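Long-range contacts in protein B (Streptococcus agalactiae, PDB 5H6I), which permeabilises membranes as a secreted pore-forming toxin, the CAMP factor, and is also classed among bacterial Fc-binding proteins that bind IgG: residues 166-171 with 225-230; 180-185 with 232-237. All blocks are in the same frame, centred on the assembly; numbering follows the deposited sequence.

How the contacts relate
Both contacts lie toward the C-terminal end of the fold, on the same side of the chain's centre, with their own centres about 13 Å apart. Along the chain the segments alternate: 166-171, 180-185, 225-230, 232-237. Contact 1 sets the loop that leaves helix 145-163 against the start of helix 227-245, and contact 2, about two turns further along that helix, pairs it with helix 179-196. The two meet where Val230 CG1 packs on Leu182 CB at 4.2 Å. Helix 227-245 thus binds both the linker coming from the first five helices and the first helix of the C-terminal three-helix unit, tying that unit to the chain segment leading into it.

Contact 1. Residues 166-171 with 225-230; sequences PDLKPT and VTVQQV
Pro170 and Val227 bring their CA atoms within 5.0 Å of each other, and a backbone bond joins the segments just beyond, from Gln228 N to Pro170 O at 3.0 Å. Pro170, which has no N-H of its own, takes part through its carbonyl, and the first turn of a helix suits this because its N-H groups have no preceding helix carbonyl to bond to. CG of Gln228 lies 3.7 Å from Pro170 CB, aliphatic carbon against aliphatic carbon. Val227 sends its CG2 methyl, beside the backbone N, to Leu168 CB at 4.1 Å, the two branched side chains crossing obliquely. Thr226 is the N-cap. With chi1 at 56°, OG1 sits between the backbone N and carbonyl carbon, where it accepts a weak bond from Gln229 N, while the CG2 methyl touches Thr171 O at 3.4 Å. Gln229 OE1 completes the capping box by accepting from Thr226 N at 2.7 Å and from Thr226 OG1, which arrive from opposite faces of the amide. Backbone bonds tie Leu168 to Asn118, between helices 93-115 and 121-139, and Val227 to Asp172; this surface contact seats helix 227-245 on the linker between helices 145-163 and 179-196.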
loop_
_atom_site.group_PDB
_atom_site.type_symbol
_atom_site.label_atom_id
_atom_site.label_comp_id
_atom_site.label_asym_id
_atom_site.label_seq_id
_atom_site.Cartn_x
_atom_site.Cartn_y
_atom_site.Cartn_z
ATOM N N PRO A 166 -17.347 -10.572 -4.550
ATOM C CA PRO A 166 -18.480 -9.752 -4.105
ATOM C C PRO A 166 -18.027 -8.556 -3.283
ATOM O O PRO A 166 -17.026 -8.603 -2.566
ATOM C CB PRO A 166 -19.314 -10.721 -3.252
ATOM C CG PRO A 166 -18.757 -12.086 -3.519
ATOM C CD PRO A 166 -17.329 -11.886 -3.891
ATOM N N ASP A 167 -18.787 -7.470 -3.400
ATOM C CA ASP A 167 -18.562 -6.292 -2.580
ATOM C C ASP A 167 -19.150 -6.496 -1.186
ATOM O O ASP A 167 -19.996 -7.366 -0.960
ATOM C CB ASP A 167 -19.181 -5.051 -3.226
ATOM C CG ASP A 167 -18.459 -4.626 -4.489
ATOM O OD1 ASP A 167 -17.233 -4.845 -4.577
ATOM O OD2 ASP A 167 -19.118 -4.068 -5.393
ATOM N N LEU A 168 -18.687 -5.679 -0.247
ATOM C CA LEU A 168 -19.215 -5.717 1.109
ATOM C C LEU A 168 -20.582 -5.048 1.162
ATOM O O LEU A 168 -20.790 -3.979 0.581
ATOM C CB LEU A 168 -18.260 -5.023 2.080
ATOM C CG LEU A 168 -16.979 -5.762 2.469
ATOM C CD1 LEU A 168 -15.954 -4.790 3.034
ATOM C CD2 LEU A 168 -17.280 -6.867 3.469
ATOM N N LYS A 169 -21.516 -5.688 1.857
ATOM C CA LYS A 169 -22.811 -5.074 2.084
ATOM C C LYS A 169 -22.670 -3.934 3.092
ATOM O O LYS A 169 -21.736 -3.922 3.899
ATOM C CB LYS A 169 -23.812 -6.104 2.602
ATOM C CG LYS A 169 -24.388 -7.011 1.525
ATOM C CD LYS A 169 -25.322 -8.049 2.126
ATOM C CE LYS A 169 -24.548 -9.153 2.824
ATOM N NZ LYS A 169 -23.823 -10.015 1.853
ATOM N N PRO A 170 -23.574 -2.950 3.059
ATOM C CA PRO A 170 -23.513 -1.882 4.070
ATOM C C PRO A 170 -23.656 -2.399 5.489
ATOM O O PRO A 170 -23.171 -1.755 6.429
ATOM C CB PRO A 170 -24.677 -0.960 3.678
ATOM C CG PRO A 170 -24.909 -1.236 2.229
ATOM C CD PRO A 170 -24.620 -2.698 2.053
ATOM N N THR A 171 -24.299 -3.550 5.673
ATOM C CA THR A 171 -24.441 -4.165 6.985
ATOM C C THR A 171 -23.279 -5.084 7.340
ATOM O O THR A 171 -23.190 -5.526 8.490
ATOM C CB THR A 171 -25.751 -4.958 7.057
ATOM O OG1 THR A 171 -25.897 -5.754 5.875
ATOM C CG2 THR A 171 -26.937 -4.013 7.171
ATOM N N VAL A 225 -17.634 -2.429 14.020
ATOM C CA VAL A 225 -18.407 -1.444 13.277
ATOM C C VAL A 225 -18.647 -1.951 11.860
ATOM O O VAL A 225 -17.822 -2.668 11.279
ATOM C CB VAL A 225 -17.706 -0.074 13.261
ATOM C CG1 VAL A 225 -17.811 0.596 14.624
ATOM C CG2 VAL A 225 -16.258 -0.222 12.835
ATOM N N THR A 226 -19.791 -1.576 11.300
ATOM C CA THR A 226 -20.154 -1.994 9.957
ATOM C C THR A 226 -19.615 -1.005 8.927
ATOM O O THR A 226 -19.076 0.053 9.259
ATOM C CB THR A 226 -21.671 -2.122 9.830
ATOM O OG1 THR A 226 -22.288 -0.881 10.195
ATOM C CG2 THR A 226 -22.188 -3.225 10.740
ATOM N N VAL A 227 -19.761 -1.374 7.652
ATOM C CA VAL A 227 -19.381 -0.473 6.567
ATOM C C VAL A 227 -20.198 0.811 6.642
ATOM O O VAL A 227 -19.693 1.906 6.362
ATOM C CB VAL A 227 -19.545 -1.179 5.208
ATOM C CG1 VAL A 227 -19.410 -0.187 4.061
ATOM C CG2 VAL A 227 -18.530 -2.302 5.072
ATOM N N GLN A 228 -21.467 0.698 7.040
ATOM C CA GLN A 228 -22.311 1.879 7.194
ATOM C C GLN A 228 -21.778 2.796 8.289
ATOM O O GLN A 228 -21.645 4.008 8.086
ATOM C CB GLN A 228 -23.747 1.455 7.498
ATOM C CG GLN A 228 -24.698 1.576 6.323
ATOM C CD GLN A 228 -26.129 1.811 6.760
ATOM O OE1 GLN A 228 -26.641 2.927 6.677
ATOM N NE2 GLN A 228 -26.782 0.756 7.236
ATOM N N GLN A 229 -21.464 2.231 9.458
ATOM C CA GLN A 229 -20.999 3.044 10.578
ATOM C C GLN A 229 -19.700 3.769 10.253
ATOM O O GLN A 229 -19.438 4.845 10.802
ATOM C CB GLN A 229 -20.820 2.172 11.822
ATOM C CG GLN A 229 -22.124 1.669 12.418
ATOM C CD GLN A 229 -21.907 0.592 13.461
ATOM O OE1 GLN A 229 -21.539 -0.537 13.137
ATOM N NE2 GLN A 229 -22.134 0.936 14.725
ATOM N N VAL A 230 -18.877 3.202 9.369
ATOM C CA VAL A 230 -17.661 3.890 8.947
ATOM C C VAL A 230 -18.005 5.065 8.041
ATOM O O VAL A 230 -17.383 6.132 8.120
ATOM C CB VAL A 230 -16.699 2.898 8.266
ATOM C CG1 VAL A 230 -15.588 3.638 7.533
ATOM C CG2 VAL A 230 -16.117 1.939 9.292
#

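Contact 2. Residues 180-185 with 232-237; sequences SKLDKE and QEIVTL
Ile234 lays its long branch across the backbone of helix 179-196, its CD1 reaching 3.6 Å from Leu182 N and 3.8 Å from Lys181 CB. CG1 stands beside its own backbone N (chi1 -71°) and the branch runs on extended, which carries CD1 to the neighbouring helix; behind it, CG1 rests 4.0 Å from Leu182 CB. The second branch, CG2, meets Glu185 CG at 4.0 Å, the two side chains crossing at about a right angle. A beta-branched isoleucine therefore covers Lys181, Leu182 and Glu185 at once. The long polar residues serve here through their methylenes: beyond CB the Lys181 chain turns out of the interface, and Glu185 reaches, weakly, to Gln238 with its OE2. One turn on from Ile234, Leu237 sets CD2 3.9 Å from Glu185 O. Glu233, though buried, offers Leu182 CD1 its CG at 4.3 Å, and its carboxylate turns instead to His215, whose ND1 is hydrogen-bonded to OE2. The local axes run almost parallel, at 12° and 9.8 Å apart, consistent with the first and third helices of an up-down-up three-helix unit. Helix 203-220, between them in sequence, packs against this pair, Ala216 touching both Leu182 and Glu233.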
loop_
_atom_site.group_PDB
_atom_site.type_symbol
_atom_site.label_atom_id
_atom_site.label_comp_id
_atom_site.label_asym_id
_atom_site.label_seq_id
_atom_site.Cartn_x
_atom_site.Cartn_y
_atom_site.Cartn_z
ATOM N N SER A 180 -9.687 2.594 5.719
ATOM C CA SER A 180 -8.621 3.405 5.142
ATOM C C SER A 180 -9.117 4.806 4.808
ATOM O O SER A 180 -8.372 5.785 4.941
ATOM C CB SER A 180 -8.056 2.722 3.896
ATOM O OG SER A 180 -6.986 3.470 3.345
ATOM N N LYS A 181 -10.375 4.924 4.376
ATOM C CA LYS A 181 -10.930 6.238 4.071
ATOM C C LYS A 181 -11.143 7.052 5.341
ATOM O O LYS A 181 -10.885 8.261 5.360
ATOM C CB LYS A 181 -12.243 6.091 3.300
ATOM C CG LYS A 181 -12.256 4.952 2.294
ATOM C CD LYS A 181 -11.160 5.108 1.251
ATOM C CE LYS A 181 -10.935 3.809 0.494
ATOM N NZ LYS A 181 -10.774 2.655 1.421
ATOM N N LEU A 182 -11.622 6.408 6.409
ATOM C CA LEU A 182 -11.752 7.094 7.690
ATOM C C LEU A 182 -10.386 7.497 8.231
ATOM O O LEU A 182 -10.227 8.587 8.794
ATOM C CB LEU A 182 -12.493 6.200 8.687
ATOM C CG LEU A 182 -12.417 6.497 10.189
ATOM C CD1 LEU A 182 -12.864 7.920 10.512
ATOM C CD2 LEU A 182 -13.243 5.482 10.969
ATOM N N ASP A 183 -9.384 6.631 8.059
ATOM C CA ASP A 183 -8.031 6.968 8.488
ATOM C C ASP A 183 -7.510 8.195 7.751
ATOM O O ASP A 183 -6.911 9.087 8.361
ATOM C CB ASP A 183 -7.100 5.775 8.270
ATOM C CG ASP A 183 -5.797 5.904 9.032
ATOM O OD1 ASP A 183 -4.973 6.768 8.665
ATOM O OD2 ASP A 183 -5.597 5.142 10.001
ATOM N N LYS A 184 -7.731 8.256 6.436
ATOM C CA LYS A 184 -7.311 9.428 5.674
ATOM C C LYS A 184 -8.128 10.658 6.043
ATOM O O LYS A 184 -7.615 11.780 5.986
ATOM C CB LYS A 184 -7.420 9.147 4.176
ATOM C CG LYS A 184 -6.214 9.600 3.370
ATOM C CD LYS A 184 -4.950 8.885 3.817
ATOM C CE LYS A 184 -3.798 9.146 2.858
ATOM N NZ LYS A 184 -3.468 10.596 2.763
ATOM N N GLU A 185 -9.394 10.471 6.424
ATOM C CA GLU A 185 -10.219 11.606 6.820
ATOM C C GLU A 185 -9.798 12.159 8.175
ATOM O O GLU A 185 -9.924 13.365 8.416
ATOM C CB GLU A 185 -11.694 11.204 6.844
ATOM C CG GLU A 185 -12.657 12.382 6.843
ATOM C CD GLU A 185 -12.499 13.266 5.619
ATOM O OE1 GLU A 185 -12.217 12.728 4.525
ATOM O OE2 GLU A 185 -12.654 14.498 5.750
ATOM N N GLN A 232 -20.859 6.847 8.094
ATOM C CA GLN A 232 -21.464 7.907 8.895
ATOM C C GLN A 232 -20.424 8.614 9.756
ATOM O O GLN A 232 -20.512 9.828 9.973
ATOM C CB GLN A 232 -22.584 7.340 9.767
ATOM C CG GLN A 232 -23.485 6.343 9.059
ATOM C CD GLN A 232 -24.555 5.772 9.970
ATOM O OE1 GLN A 232 -25.693 6.239 9.979
ATOM N NE2 GLN A 232 -24.190 4.757 10.747
ATOM N N GLU A 233 -19.433 7.871 10.257
ATOM C CA GLU A 233 -18.374 8.496 11.041
ATOM C C GLU A 233 -17.558 9.470 10.200
ATOM O O GLU A 233 -17.089 10.491 10.716
ATOM C CB GLU A 233 -17.467 7.427 11.650
ATOM C CG GLU A 233 -16.516 7.952 12.715
ATOM C CD GLU A 233 -17.247 8.571 13.890
ATOM O OE1 GLU A 233 -18.320 8.050 14.264
ATOM O OE2 GLU A 233 -16.751 9.578 14.438
ATOM N N ILE A 234 -17.380 9.174 8.912
ATOM C CA ILE A 234 -16.680 10.102 8.027
ATOM C C ILE A 234 -17.485 11.383 7.861
ATOM O O ILE A 234 -16.930 12.489 7.869
ATOM C CB ILE A 234 -16.389 9.425 6.674
ATOM C CG1 ILE A 234 -15.304 8.354 6.832
ATOM C CG2 ILE A 234 -15.984 10.456 5.631
ATOM C CD1 ILE A 234 -14.934 7.663 5.533
ATOM N N VAL A 235 -18.808 11.260 7.724
ATOM C CA VAL A 235 -19.664 12.431 7.569
ATOM C C VAL A 235 -19.782 13.191 8.885
ATOM O O VAL A 235 -19.801 14.428 8.905
ATOM C CB VAL A 235 -21.042 12.006 7.026
ATOM C CG1 VAL A 235 -22.129 12.971 7.479
ATOM C CG2 VAL A 235 -21.008 11.898 5.507
ATOM N N THR A 236 -19.862 12.466 10.002
ATOM C CA THR A 236 -19.925 13.119 11.307
ATOM C C THR A 236 -18.661 13.921 11.585
ATOM O O THR A 236 -18.730 15.059 12.065
ATOM C CB THR A 236 -20.150 12.081 12.407
ATOM O OG1 THR A 236 -21.378 11.386 12.159
ATOM C CG2 THR A 236 -20.216 12.755 13.770
ATOM N N LEU A 237 -17.494 13.346 11.283
ATOM C CA LEU A 237 -16.247 14.075 11.477
ATOM C C LEU A 237 -16.138 15.245 10.506
ATOM O O LEU A 237 -15.646 16.319 10.871
ATOM C CB LEU A 237 -15.054 13.132 11.326
ATOM C CG LEU A 237 -13.676 13.757 11.562
ATOM C CD1 LEU A 237 -13.554 14.276 12.988
ATOM C CD2 LEU A 237 -12.570 12.761 11.258
#